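Local coordinates for alpha-glucosidase (Bacteroides thetaiotaomicron, PDB 5XFM), which probably hydrolyses beta-L-arabinopyranosides and alpha-galactosides, as a calcium-binding bifunctional enzyme of glycoside hydrolase family 97, at residues A[196-201]-A[206-211]; A[175-180]-A[478-483]; A[309-314]-A[345-350]; A[296-301]-A[318-323]; A[377-380]-A[384-387]. The protein carries 1 engineered substitution. One frame throughout, in Å; residues are numbered along the deposited sequence.

Contact 1 (A[196-201]-A[206-211]); sequences PCLFRI and WVLVSE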
# COMPACT_ATOMS: atom_id res chain seq x y z
N PRO A 196 6.75 -2.19 -2.03
CA PRO A 196 7.78 -1.35 -2.64
C PRO A 196 9.09 -1.44 -1.87
O PRO A 196 9.12 -1.96 -0.75
CB PRO A 196 7.17 0.06 -2.56
CG PRO A 196 6.34 0.01 -1.31
CD PRO A 196 5.77 -1.39 -1.27
N CYS A 197 10.16 -0.93 -2.47
CA CYS A 197 11.49 -1.10 -1.91
C CYS A 197 12.23 0.23 -1.82
O CYS A 197 12.43 0.90 -2.83
CB CYS A 197 12.28 -2.08 -2.77
SG CYS A 197 11.50 -3.69 -2.89
N LEU A 198 12.65 0.60 -0.62
CA LEU A 198 13.26 1.90 -0.38
C LEU A 198 14.79 1.81 -0.30
O LEU A 198 15.34 0.94 0.37
CB LEU A 198 12.70 2.54 0.90
CG LEU A 198 13.22 3.95 1.21
CD1 LEU A 198 12.89 4.94 0.08
CD2 LEU A 198 12.69 4.46 2.53
N PHE A 199 15.46 2.72 -0.98
CA PHE A 199 16.91 2.76 -1.01
C PHE A 199 17.40 4.16 -0.67
O PHE A 199 16.86 5.15 -1.15
CB PHE A 199 17.44 2.35 -2.38
CG PHE A 199 17.11 0.94 -2.77
CD1 PHE A 199 15.90 0.64 -3.36
CD2 PHE A 199 18.03 -0.07 -2.58
CE1 PHE A 199 15.60 -0.66 -3.73
CE2 PHE A 199 17.74 -1.37 -2.96
CZ PHE A 199 16.52 -1.67 -3.54
N ARG A 200 18.40 4.22 0.20
CA ARG A 200 19.07 5.47 0.50
C ARG A 200 20.39 5.53 -0.26
O ARG A 200 21.26 4.66 -0.09
CB ARG A 200 19.30 5.63 2.00
CG ARG A 200 20.08 6.89 2.37
CD ARG A 200 20.04 7.16 3.87
NE ARG A 200 20.86 6.24 4.64
CZ ARG A 200 22.18 6.38 4.80
NH1 ARG A 200 22.81 7.40 4.23
NH2 ARG A 200 22.85 5.49 5.53
N ILE A 201 20.52 6.54 -1.12
CA ILE A 201 21.68 6.68 -1.99
C ILE A 201 22.77 7.50 -1.30
O ILE A 201 23.13 8.59 -1.75
CB ILE A 201 21.28 7.34 -3.33
CG1 ILE A 201 19.95 6.76 -3.83
CG2 ILE A 201 22.37 7.14 -4.37
CD1 ILE A 201 20.00 5.27 -4.14
N TRP A 206 17.13 9.64 -2.18
CA TRP A 206 16.32 8.44 -2.00
C TRP A 206 15.71 7.91 -3.30
O TRP A 206 15.35 8.67 -4.20
CB TRP A 206 15.20 8.71 -0.99
CG TRP A 206 15.67 9.25 0.33
CD1 TRP A 206 15.95 10.55 0.64
CD2 TRP A 206 15.93 8.50 1.53
NE1 TRP A 206 16.36 10.66 1.95
CE2 TRP A 206 16.35 9.41 2.51
CE3 TRP A 206 15.83 7.14 1.85
CZ2 TRP A 206 16.68 9.00 3.81
CZ3 TRP A 206 16.16 6.74 3.14
CH2 TRP A 206 16.58 7.67 4.10
N VAL A 207 15.56 6.59 -3.34
CA VAL A 207 14.90 5.90 -4.45
C VAL A 207 13.88 4.86 -3.94
O VAL A 207 14.21 4.03 -3.11
CB VAL A 207 15.91 5.20 -5.36
CG1 VAL A 207 15.19 4.34 -6.39
CG2 VAL A 207 16.83 6.23 -6.04
N LEU A 208 12.65 4.91 -4.44
CA LEU A 208 11.65 3.89 -4.15
C LEU A 208 11.26 3.12 -5.41
O LEU A 208 10.74 3.70 -6.36
CB LEU A 208 10.40 4.52 -3.53
CG LEU A 208 9.29 3.56 -3.11
CD1 LEU A 208 9.64 2.79 -1.83
CD2 LEU A 208 7.96 4.29 -2.99
N VAL A 209 11.51 1.82 -5.41
CA VAL A 209 11.19 0.95 -6.54
C VAL A 209 9.88 0.21 -6.32
O VAL A 209 9.68 -0.42 -5.28
CB VAL A 209 12.32 -0.07 -6.78
CG1 VAL A 209 11.93 -1.10 -7.82
CG2 VAL A 209 13.61 0.65 -7.19
N SER A 210 8.96 0.29 -7.28
CA SER A 210 7.72 -0.46 -7.17
C SER A 210 7.15 -0.82 -8.53
O SER A 210 7.86 -0.76 -9.53
CB SER A 210 6.68 0.32 -6.36
OG SER A 210 5.68 -0.54 -5.85
N GLU A 211 5.89 -1.21 -8.58
CA GLU A 211 5.23 -1.46 -9.85
C GLU A 211 3.74 -1.15 -9.72
O GLU A 211 3.16 -1.28 -8.64
CB GLU A 211 5.44 -2.91 -10.31
CG GLU A 211 4.55 -3.91 -9.61
CD GLU A 211 4.72 -5.33 -10.12
OE1 GLU A 211 5.13 -5.50 -11.29
OE2 GLU A 211 4.45 -6.27 -9.34
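C197 and V209 face each other as a hydrogen-bonded antiparallel pair, with C197 N giving to V209 O at 2.9 Å and V209 N returning a bond to C197 O. Two residues on, F199 and V207 repeat the exchange, F199 N lying 2.8 Å from V207 O. Between and beyond them, L198 with L208 and R200 with W206 form non-hydrogen-bonded pairs, where L208 CA approaches C197 O at 3.4 Å in a CA-H...O contact. Side chains alternate in the same rhythm. On the face of L198, R200, W206 and L208, the methylenes of R200 lie over one face of the W206 indole, CG standing 4.0 Å from the centroid of the six-membered ring in a CH-pi contact. With CG anti to the backbone N (chi1 177°) the arginine chain crosses the indole before bending at chi3, and its guanidinium ends in a salt bridge with D180. L198 CD1 reaches W206 CE3 at 4.1 Å. On the other face, I201 CD1 meets V207 CG2 at 3.8 Å, and the edge of the F199 ring is turned to V207 O. This hairpin is built into a larger antiparallel sheet of the N-terminal region: strand 153-156 pairs with 197-200, strand 256-266 pairs with 206-212, and M49 and L50 of strand 47-59 pack against V207.

Contact 2 (A[175-180]-A[478-483]); sequences EEYKAD and PFIRNT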
# COMPACT_ATOMS: atom_id res chain seq x y z
N GLU A 175 5.87 -9.40 6.32
CA GLU A 175 7.22 -9.62 6.82
C GLU A 175 7.83 -8.34 7.38
O GLU A 175 7.30 -7.24 7.21
CB GLU A 175 8.10 -10.19 5.71
CG GLU A 175 7.52 -11.44 5.05
CD GLU A 175 7.42 -12.63 5.99
OE1 GLU A 175 8.29 -12.78 6.88
OE2 GLU A 175 6.46 -13.42 5.85
N GLU A 176 8.96 -8.49 8.06
CA GLU A 176 9.56 -7.38 8.79
C GLU A 176 10.66 -6.71 7.98
O GLU A 176 11.25 -7.33 7.10
CB GLU A 176 10.13 -7.86 10.12
CG GLU A 176 9.08 -8.31 11.11
CD GLU A 176 9.68 -8.84 12.38
OE1 GLU A 176 9.93 -8.04 13.31
OE2 GLU A 176 9.93 -10.06 12.45
N TYR A 177 10.93 -5.45 8.31
CA TYR A 177 11.95 -4.65 7.64
C TYR A 177 13.28 -4.62 8.39
O TYR A 177 13.34 -4.89 9.58
CB TYR A 177 11.48 -3.21 7.46
CG TYR A 177 10.32 -3.01 6.52
CD1 TYR A 177 9.01 -3.22 6.95
CD2 TYR A 177 10.53 -2.60 5.21
CE1 TYR A 177 7.94 -3.03 6.10
CE2 TYR A 177 9.46 -2.40 4.34
CZ TYR A 177 8.17 -2.62 4.80
OH TYR A 177 7.10 -2.43 3.96
N LYS A 178 14.34 -4.29 7.66
CA LYS A 178 15.62 -3.88 8.23
C LYS A 178 15.97 -2.48 7.73
O LYS A 178 15.93 -2.22 6.53
CB LYS A 178 16.74 -4.85 7.88
CG LYS A 178 16.56 -6.26 8.40
CD LYS A 178 17.85 -7.06 8.25
CE LYS A 178 18.16 -7.37 6.78
NZ LYS A 178 19.46 -8.08 6.58
N ALA A 179 16.27 -1.57 8.65
CA ALA A 179 16.54 -0.19 8.26
C ALA A 179 18.02 0.01 7.97
O ALA A 179 18.87 -0.46 8.72
CB ALA A 179 16.07 0.77 9.35
N ASP A 180 18.31 0.72 6.89
CA ASP A 180 19.68 1.02 6.49
C ASP A 180 20.57 -0.22 6.46
O ASP A 180 21.71 -0.19 6.93
CB ASP A 180 20.27 2.09 7.40
CG ASP A 180 20.02 3.49 6.87
OD1 ASP A 180 20.39 3.75 5.71
OD2 ASP A 180 19.42 4.32 7.59
N PRO A 478 4.67 5.42 6.15
CA PRO A 478 4.40 6.54 5.24
C PRO A 478 5.46 6.72 4.15
O PRO A 478 5.16 7.34 3.13
CB PRO A 478 4.37 7.76 6.17
CG PRO A 478 4.95 7.30 7.46
CD PRO A 478 4.66 5.85 7.56
N PHE A 479 6.66 6.20 4.37
CA PHE A 479 7.73 6.27 3.39
C PHE A 479 7.71 5.10 2.39
O PHE A 479 8.27 5.21 1.29
CB PHE A 479 9.10 6.29 4.08
CG PHE A 479 9.31 7.47 5.01
CD1 PHE A 479 9.17 7.31 6.39
CD2 PHE A 479 9.68 8.71 4.52
CE1 PHE A 479 9.37 8.38 7.24
CE2 PHE A 479 9.88 9.78 5.37
CZ PHE A 479 9.73 9.62 6.73
N ILE A 480 7.09 3.99 2.77
CA ILE A 480 7.19 2.75 1.98
C ILE A 480 5.83 2.10 1.68
O ILE A 480 5.21 2.40 0.66
CB ILE A 480 8.12 1.72 2.69
CG1 ILE A 480 9.47 2.37 3.03
CG2 ILE A 480 8.35 0.50 1.81
CD1 ILE A 480 10.43 1.48 3.76
N ARG A 481 5.36 1.20 2.54
CA ARG A 481 4.17 0.41 2.20
C ARG A 481 2.96 1.27 1.85
O ARG A 481 2.29 1.04 0.84
CB ARG A 481 3.81 -0.53 3.35
CG ARG A 481 2.38 -1.11 3.28
CD ARG A 481 2.12 -1.95 2.02
NE ARG A 481 0.75 -2.45 2.02
CZ ARG A 481 -0.31 -1.75 1.61
NH1 ARG A 481 -0.15 -0.52 1.13
NH2 ARG A 481 -1.52 -2.29 1.67
N ASN A 482 2.69 2.27 2.68
CA ASN A 482 1.46 3.05 2.56
C ASN A 482 1.54 4.17 1.51
O ASN A 482 0.51 4.66 1.04
CB ASN A 482 1.09 3.59 3.95
CG ASN A 482 -0.34 4.07 4.04
OD1 ASN A 482 -0.66 4.94 4.84
ND2 ASN A 482 -1.21 3.49 3.22
N THR A 483 2.76 4.55 1.12
CA THR A 483 2.94 5.63 0.14
C THR A 483 2.47 5.22 -1.26
O THR A 483 2.10 6.08 -2.06
CB THR A 483 4.43 6.10 0.06
OG1 THR A 483 4.49 7.43 -0.45
CG2 THR A 483 5.28 5.20 -0.83
O HOH W 1 6.47 -0.03 5.12
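The Y177 ring meets I480 obliquely through CE2, which lies 4.0 Å from I480 CG2; I480 CD1 is equally near that carbon. The two side chains run past each other in opposite directions. At the end of the ring, Y177 OH comes to 3.8 Å from both I480 CG2 and R481 CB, while the rest of R481 leads off toward the backbone oxygen of E452. No direct hydrogen bond joins the segments; one water does, accepting from R481 N at 3.1 Å and sitting 2.7 Å from Y177 OH in a weak bond. A phenylalanine here would probably leave the water without its phenolic partner and R481 N without its bridge to this segment. This small, buried meeting is an interdomain contact between the N-terminal family region and the glycoside hydrolase region, whose E452 also belongs to the calcium site.

Contact 3 (A[309-314]-A[345-350]); sequences INYDDQ and KSLVEY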
# COMPACT_ATOMS: atom_id res chain seq x y z
N ILE A 309 -17.30 -13.57 17.99
CA ILE A 309 -18.11 -13.85 16.81
C ILE A 309 -19.38 -14.58 17.21
O ILE A 309 -19.50 -15.80 17.07
CB ILE A 309 -17.32 -14.67 15.78
CG1 ILE A 309 -15.99 -13.97 15.49
CG2 ILE A 309 -18.12 -14.82 14.49
CD1 ILE A 309 -16.17 -12.59 14.88
N ASN A 310 -20.32 -13.80 17.74
CA ASN A 310 -21.64 -14.28 18.12
C ASN A 310 -22.61 -13.11 18.05
O ASN A 310 -22.19 -11.96 18.02
CB ASN A 310 -21.64 -14.91 19.52
CG ASN A 310 -21.12 -13.95 20.58
OD1 ASN A 310 -21.84 -13.07 21.04
ND2 ASN A 310 -19.86 -14.13 20.96
N TYR A 311 -23.91 -13.40 18.06
CA TYR A 311 -24.94 -12.38 17.87
C TYR A 311 -24.84 -11.21 18.86
O TYR A 311 -24.84 -10.05 18.45
CB TYR A 311 -26.33 -13.02 17.96
CG TYR A 311 -27.45 -12.12 17.46
CD1 TYR A 311 -28.03 -11.18 18.30
CD2 TYR A 311 -27.90 -12.21 16.15
CE1 TYR A 311 -29.05 -10.36 17.85
CE2 TYR A 311 -28.92 -11.39 15.69
CZ TYR A 311 -29.49 -10.47 16.55
OH TYR A 311 -30.49 -9.65 16.10
N ASP A 312 -24.72 -11.51 20.14
CA ASP A 312 -24.82 -10.49 21.18
C ASP A 312 -23.63 -9.54 21.21
O ASP A 312 -23.79 -8.33 21.41
CB ASP A 312 -24.99 -11.14 22.56
CG ASP A 312 -26.33 -11.83 22.72
OD1 ASP A 312 -27.26 -11.55 21.94
OD2 ASP A 312 -26.46 -12.66 23.65
N ASP A 313 -22.43 -10.07 21.02
CA ASP A 313 -21.23 -9.24 20.96
C ASP A 313 -21.25 -8.34 19.74
O ASP A 313 -20.81 -7.19 19.78
CB ASP A 313 -19.98 -10.11 20.95
CG ASP A 313 -19.69 -10.73 22.31
OD1 ASP A 313 -20.05 -10.12 23.34
OD2 ASP A 313 -19.12 -11.84 22.35
N GLN A 314 -21.79 -8.86 18.64
CA GLN A 314 -21.91 -8.05 17.43
C GLN A 314 -22.96 -6.97 17.65
O GLN A 314 -22.82 -5.87 17.13
CB GLN A 314 -22.28 -8.93 16.23
CG GLN A 314 -21.17 -9.90 15.80
CD GLN A 314 -19.79 -9.26 15.76
OE1 GLN A 314 -19.59 -8.25 15.10
NE2 GLN A 314 -18.83 -9.87 16.45
N LYS A 345 -29.51 -11.34 8.82
CA LYS A 345 -30.51 -10.39 8.33
C LYS A 345 -31.09 -9.52 9.44
O LYS A 345 -31.29 -8.31 9.27
CB LYS A 345 -31.64 -11.14 7.62
CG LYS A 345 -32.92 -10.35 7.42
CD LYS A 345 -33.90 -11.11 6.54
CE LYS A 345 -35.30 -10.55 6.66
NZ LYS A 345 -35.87 -10.84 8.01
N SER A 346 -31.34 -10.13 10.59
CA SER A 346 -31.87 -9.39 11.73
C SER A 346 -30.77 -8.53 12.33
O SER A 346 -31.04 -7.45 12.85
CB SER A 346 -32.46 -10.34 12.77
OG SER A 346 -31.46 -11.14 13.38
N LEU A 347 -29.53 -9.00 12.24
CA LEU A 347 -28.39 -8.21 12.70
C LEU A 347 -28.23 -6.96 11.81
O LEU A 347 -27.99 -5.86 12.30
CB LEU A 347 -27.11 -9.05 12.70
CG LEU A 347 -26.09 -8.86 13.82
CD1 LEU A 347 -26.74 -8.65 15.19
CD2 LEU A 347 -25.14 -10.05 13.87
N VAL A 348 -28.39 -7.15 10.50
CA VAL A 348 -28.32 -6.05 9.54
C VAL A 348 -29.44 -5.04 9.79
O VAL A 348 -29.22 -3.83 9.77
CB VAL A 348 -28.39 -6.55 8.08
CG1 VAL A 348 -28.59 -5.40 7.11
CG2 VAL A 348 -27.13 -7.35 7.71
N GLU A 349 -30.65 -5.55 10.01
CA GLU A 349 -31.80 -4.71 10.31
C GLU A 349 -31.55 -3.88 11.58
O GLU A 349 -31.81 -2.67 11.63
CB GLU A 349 -33.04 -5.57 10.45
CG GLU A 349 -33.59 -6.02 9.11
CD GLU A 349 -34.65 -7.09 9.24
OE1 GLU A 349 -34.62 -7.85 10.24
OE2 GLU A 349 -35.50 -7.18 8.33
N TYR A 350 -31.04 -4.55 12.61
CA TYR A 350 -30.74 -3.91 13.88
C TYR A 350 -29.71 -2.80 13.67
O TYR A 350 -29.88 -1.68 14.17
CB TYR A 350 -30.21 -4.94 14.89
CG TYR A 350 -29.86 -4.34 16.24
CD1 TYR A 350 -30.85 -4.11 17.19
CD2 TYR A 350 -28.55 -4.00 16.55
CE1 TYR A 350 -30.54 -3.56 18.42
CE2 TYR A 350 -28.23 -3.45 17.77
CZ TYR A 350 -29.23 -3.23 18.71
OH TYR A 350 -28.92 -2.68 19.93
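Y311, in the first turn of its helix, and L347 share most of this contact, the tyrosine ring reaching across to S346 and L347. Just before it, N310 is the N-cap: its OD1 accepts from D313 N at 3.1 Å, and its ND2 gives in return to D313 OD2 at 2.8 Å, meeting the carboxylate from above its plane. This reciprocal pair ties down the helix start from which Y311 projects. A nearly extended first torsion (chi1 -167°) carries the tyrosine ring toward helix 341-353. L347 CD1 covers one face, 3.6 Å from the ring centroid and somewhat toward the rim, in a CH-pi contact. S346 OG lies at the ring edge and accepts a hydrogen bond of 3.2 Å from Y311 OH, while its own hydroxyl is also bonded to R343 O. One turn along, Q314 offers only its CB, which touches L347 CD2 at 3.9 Å; its amide turns away to S308 O and to S300. Chemically, then, the pairing of the two helices is mixed: leucine methyls pack against tyrosine and glutamine carbons, and a single hydroxyl-to-hydroxyl bond links the end of the phenol to S346.

Contact 4 (A[296-301]-A[318-323]); sequences RGTWSW and IDFASA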
# COMPACT_ATOMS: atom_id res chain seq x y z
N ARG A 296 -15.70 4.93 8.89
CA ARG A 296 -15.13 4.32 10.08
C ARG A 296 -15.93 3.11 10.49
O ARG A 296 -17.16 3.09 10.36
CB ARG A 296 -15.10 5.32 11.24
CG ARG A 296 -14.12 6.47 11.11
CD ARG A 296 -14.69 7.59 10.27
NE ARG A 296 -16.01 8.01 10.74
CZ ARG A 296 -16.22 8.92 11.68
NH1 ARG A 296 -15.20 9.51 12.28
NH2 ARG A 296 -17.46 9.23 12.03
N GLY A 297 -15.24 2.09 10.97
CA GLY A 297 -15.89 0.88 11.42
C GLY A 297 -15.46 0.47 12.82
O GLY A 297 -14.37 0.81 13.27
N THR A 298 -16.36 -0.22 13.52
CA THR A 298 -15.98 -0.91 14.74
C THR A 298 -15.71 -2.38 14.40
O THR A 298 -16.26 -2.91 13.43
CB THR A 298 -17.04 -0.80 15.83
OG1 THR A 298 -18.30 -1.27 15.33
CG2 THR A 298 -17.19 0.65 16.27
N TRP A 299 -14.89 -3.03 15.20
CA TRP A 299 -14.30 -4.29 14.80
C TRP A 299 -14.02 -5.12 16.04
O TRP A 299 -13.04 -4.87 16.74
CB TRP A 299 -13.02 -4.03 14.00
CG TRP A 299 -12.34 -5.24 13.46
CD1 TRP A 299 -12.91 -6.44 13.14
CD2 TRP A 299 -10.95 -5.37 13.14
NE1 TRP A 299 -11.96 -7.31 12.65
CE2 TRP A 299 -10.74 -6.67 12.65
CE3 TRP A 299 -9.85 -4.50 13.24
CZ2 TRP A 299 -9.48 -7.13 12.24
CZ3 TRP A 299 -8.60 -4.96 12.85
CH2 TRP A 299 -8.43 -6.26 12.35
N SER A 300 -14.90 -6.07 16.33
CA SER A 300 -14.82 -6.84 17.57
C SER A 300 -13.63 -7.81 17.61
O SER A 300 -12.99 -7.96 18.65
CB SER A 300 -16.14 -7.61 17.81
OG SER A 300 -16.24 -8.78 17.02
N TRP A 301 -13.32 -8.44 16.48
CA TRP A 301 -12.32 -9.51 16.47
C TRP A 301 -10.90 -9.07 16.85
O TRP A 301 -10.14 -9.86 17.36
CB TRP A 301 -12.29 -10.20 15.10
CG TRP A 301 -11.26 -11.29 15.04
CD1 TRP A 301 -11.43 -12.61 15.35
CD2 TRP A 301 -9.89 -11.14 14.66
NE1 TRP A 301 -10.25 -13.29 15.18
CE2 TRP A 301 -9.29 -12.41 14.76
CE3 TRP A 301 -9.11 -10.06 14.25
CZ2 TRP A 301 -7.95 -12.63 14.46
CZ3 TRP A 301 -7.78 -10.28 13.94
CH2 TRP A 301 -7.21 -11.55 14.05
N ILE A 318 -22.12 -3.08 17.21
CA ILE A 318 -23.03 -2.27 16.41
C ILE A 318 -23.48 -1.05 17.22
O ILE A 318 -23.49 0.08 16.72
CB ILE A 318 -24.24 -3.10 15.95
CG1 ILE A 318 -23.82 -4.05 14.82
CG2 ILE A 318 -25.38 -2.21 15.50
CD1 ILE A 318 -24.85 -5.11 14.50
N ASP A 319 -23.84 -1.29 18.47
CA ASP A 319 -24.22 -0.23 19.40
C ASP A 319 -23.07 0.75 19.61
O ASP A 319 -23.28 1.96 19.67
CB ASP A 319 -24.63 -0.82 20.76
CG ASP A 319 -26.02 -1.45 20.73
OD1 ASP A 319 -26.79 -1.18 19.79
OD2 ASP A 319 -26.33 -2.21 21.67
N PHE A 320 -21.86 0.21 19.73
CA PHE A 320 -20.66 1.01 19.92
C PHE A 320 -20.42 1.89 18.70
O PHE A 320 -20.08 3.06 18.82
CB PHE A 320 -19.45 0.11 20.21
CG PHE A 320 -18.18 0.86 20.47
CD1 PHE A 320 -18.15 1.94 21.33
CD2 PHE A 320 -17.00 0.48 19.85
CE1 PHE A 320 -16.97 2.63 21.57
CE2 PHE A 320 -15.82 1.17 20.08
CZ PHE A 320 -15.81 2.25 20.94
N ALA A 321 -20.60 1.32 17.51
CA ALA A 321 -20.49 2.10 16.28
C ALA A 321 -21.51 3.23 16.29
O ALA A 321 -21.18 4.37 15.96
CB ALA A 321 -20.69 1.21 15.06
N SER A 322 -22.74 2.92 16.68
CA SER A 322 -23.78 3.94 16.76
C SER A 322 -23.40 5.07 17.72
O SER A 322 -23.58 6.24 17.40
CB SER A 322 -25.10 3.31 17.19
OG SER A 322 -26.16 4.23 17.04
N ALA A 323 -22.88 4.70 18.88
CA ALA A 323 -22.46 5.66 19.89
C ALA A 323 -21.28 6.51 19.41
O ALA A 323 -21.16 7.68 19.76
CB ALA A 323 -22.10 4.94 21.19
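T298 has the most surface covered in this contact, and both branches of its side chain meet helix 311-324. Its methyl, CG2, packs 3.6 Å from F320 CD2, approaching the ring obliquely, and lies equally near A321 CA. Its hydroxyl, OG1, sits 3.5 Å from A321 CB. Since OG1 stands between the backbone N and the carbonyl carbon (chi1 55°), CG2 falls beside the N, and the two branches straddle the alanine. Polar need is met elsewhere: OG1 is hydrogen-bonded to Y317 O, a carbonyl one turn earlier in the same helix, so the buried hydroxyl has a partner although no hydrogen bond links the two segments. A321 contributes little more than a methyl, and its smallness lets the strand come near, T298 CA and A321 CA being 5.6 Å apart. F320 meets the same threonine methyl, its ring carried toward the strand by a chi1 of -178°. A valine here would probably cost the bond to Y317 O, since it has no hydroxyl to offer that carbonyl. Strand 295-299 runs parallel to strand 328-331 with helix 311-324 joining them in the chain, and the contact thus packs the helix of a beta-alpha-beta crossover on its first strand, as expected of the TIM-barrel clan to which this region belongs.

Contact 5 (A[377-380]-A[384-387]); sequences NRMD and IRKR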
# COMPACT_ATOMS: atom_id res chain seq x y z
N ASN A 377 -15.23 -20.91 0.38
CA ASN A 377 -15.81 -21.40 -0.88
C ASN A 377 -17.00 -20.59 -1.37
O ASN A 377 -17.83 -21.10 -2.13
CB ASN A 377 -16.22 -22.87 -0.73
CG ASN A 377 -15.07 -23.75 -0.34
OD1 ASN A 377 -13.94 -23.51 -0.77
ND2 ASN A 377 -15.33 -24.72 0.52
N ARG A 378 -17.07 -19.33 -0.96
CA ARG A 378 -18.11 -18.45 -1.45
C ARG A 378 -17.59 -17.37 -2.41
O ARG A 378 -18.38 -16.58 -2.92
CB ARG A 378 -18.84 -17.80 -0.26
CG ARG A 378 -19.61 -18.78 0.63
CD ARG A 378 -20.63 -19.60 -0.16
NE ARG A 378 -21.26 -20.64 0.64
CZ ARG A 378 -22.43 -20.52 1.26
NH1 ARG A 378 -23.13 -19.40 1.20
NH2 ARG A 378 -22.92 -21.55 1.96
N MET A 379 -16.29 -17.35 -2.69
CA MET A 379 -15.72 -16.24 -3.49
C MET A 379 -14.84 -16.70 -4.66
O MET A 379 -14.47 -15.90 -5.51
CB MET A 379 -14.90 -15.30 -2.60
CG MET A 379 -15.70 -14.46 -1.61
SD MET A 379 -16.66 -13.13 -2.35
CE MET A 379 -18.24 -13.34 -1.54
N ASP A 380 -14.50 -17.99 -4.72
CA ASP A 380 -13.59 -18.47 -5.76
C ASP A 380 -14.33 -18.95 -7.00
O ASP A 380 -13.78 -18.94 -8.10
CB ASP A 380 -12.72 -19.61 -5.21
CG ASP A 380 -13.54 -20.79 -4.73
OD1 ASP A 380 -14.50 -20.58 -3.94
OD2 ASP A 380 -13.24 -21.93 -5.13
N ILE A 384 -21.24 -19.30 -7.52
CA ILE A 384 -21.50 -19.25 -6.08
C ILE A 384 -21.27 -17.85 -5.54
O ILE A 384 -22.02 -17.37 -4.69
CB ILE A 384 -20.61 -20.27 -5.33
CG1 ILE A 384 -20.99 -21.69 -5.74
CG2 ILE A 384 -20.73 -20.10 -3.83
CD1 ILE A 384 -20.05 -22.73 -5.22
N ARG A 385 -20.25 -17.18 -6.06
CA ARG A 385 -19.90 -15.83 -5.63
C ARG A 385 -21.00 -14.83 -5.95
O ARG A 385 -21.38 -14.01 -5.12
CB ARG A 385 -18.57 -15.38 -6.27
CG ARG A 385 -18.13 -13.98 -5.86
CD ARG A 385 -16.78 -13.61 -6.47
NE ARG A 385 -16.78 -13.70 -7.92
CZ ARG A 385 -15.92 -14.43 -8.62
NH1 ARG A 385 -14.98 -15.13 -7.99
NH2 ARG A 385 -15.99 -14.47 -9.94
N LYS A 386 -21.51 -14.89 -7.18
CA LYS A 386 -22.58 -13.99 -7.56
C LYS A 386 -23.87 -14.32 -6.80
O LYS A 386 -24.60 -13.41 -6.40
CB LYS A 386 -22.80 -14.04 -9.08
CG LYS A 386 -21.69 -13.36 -9.85
CD LYS A 386 -21.88 -13.45 -11.36
CE LYS A 386 -21.75 -14.87 -11.86
NZ LYS A 386 -22.08 -14.99 -13.31
N ARG A 387 -24.13 -15.60 -6.55
CA ARG A 387 -25.26 -15.98 -5.69
C ARG A 387 -25.14 -15.31 -4.31
O ARG A 387 -26.08 -14.66 -3.80
CB ARG A 387 -25.32 -17.50 -5.56
CG ARG A 387 -26.44 -18.03 -4.68
CD ARG A 387 -26.49 -19.55 -4.75
NE ARG A 387 -26.77 -19.99 -6.12
CZ ARG A 387 -26.03 -20.86 -6.80
NH1 ARG A 387 -24.95 -21.39 -6.24
NH2 ARG A 387 -26.35 -21.19 -8.04
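R385 and M379 set their side chains at about a right angle, M379 SD resting 3.9 Å from R385 CG. The arginine leaves the helix with its first two torsions extended, then bends at chi3, which swings the guanidinium round to the M379 carbonyl. There R385 NH1 gives a hydrogen bond of 2.6 Å to M379 O. The oxygen lies near the guanidinium plane, at its edge, yet the donor stands 37° above the carbonyl plane, and the N-H...O angle is 148°. The carbonyl of the preceding loop residue supplies a second contact, R385 CA approaching R378 O at 3.2 Å in a CA-H...O interaction. I384 and R378 likewise cross at roughly a right angle: I384 CG2 touches R378 CD at 3.7 Å and also N377 O at 3.5 Å, so one methyl wedges against both the arginine stem and a backbone oxygen. The loop is thereby folded back on the first turn of helix 382-395. R378 continues to a salt bridge with E388 on that helix, and R385 NE to D422 of helix 410-425; R378 and M379 lean on Y362, so the loop packs on strand 357-363 and helix 382-395, with helix 410-425 on the R385 side chain.

In the fold
From the N terminus, segment 175-180 comes first, and its partner lies some 300 residues on, so contact 2 closes by far the longest loop; every other contact is nested inside it. Contact 1 is a short hairpin in the N-terminal sheet, and it touches contact 2 through R200 and D180 and packing of L198 on I480. Further along, contacts 4 and 3 cross, sharing helix 311-324, with centres about 12 Å apart and Q314 and Y350 meeting S300 and D319. Contact 5 follows in series as a short loop folded back on the helix that follows it, nearest atoms about 13 Å from contact 3. Contact 2 thus joins the N-terminal sheet to the barrel region holding contacts 3 to 5.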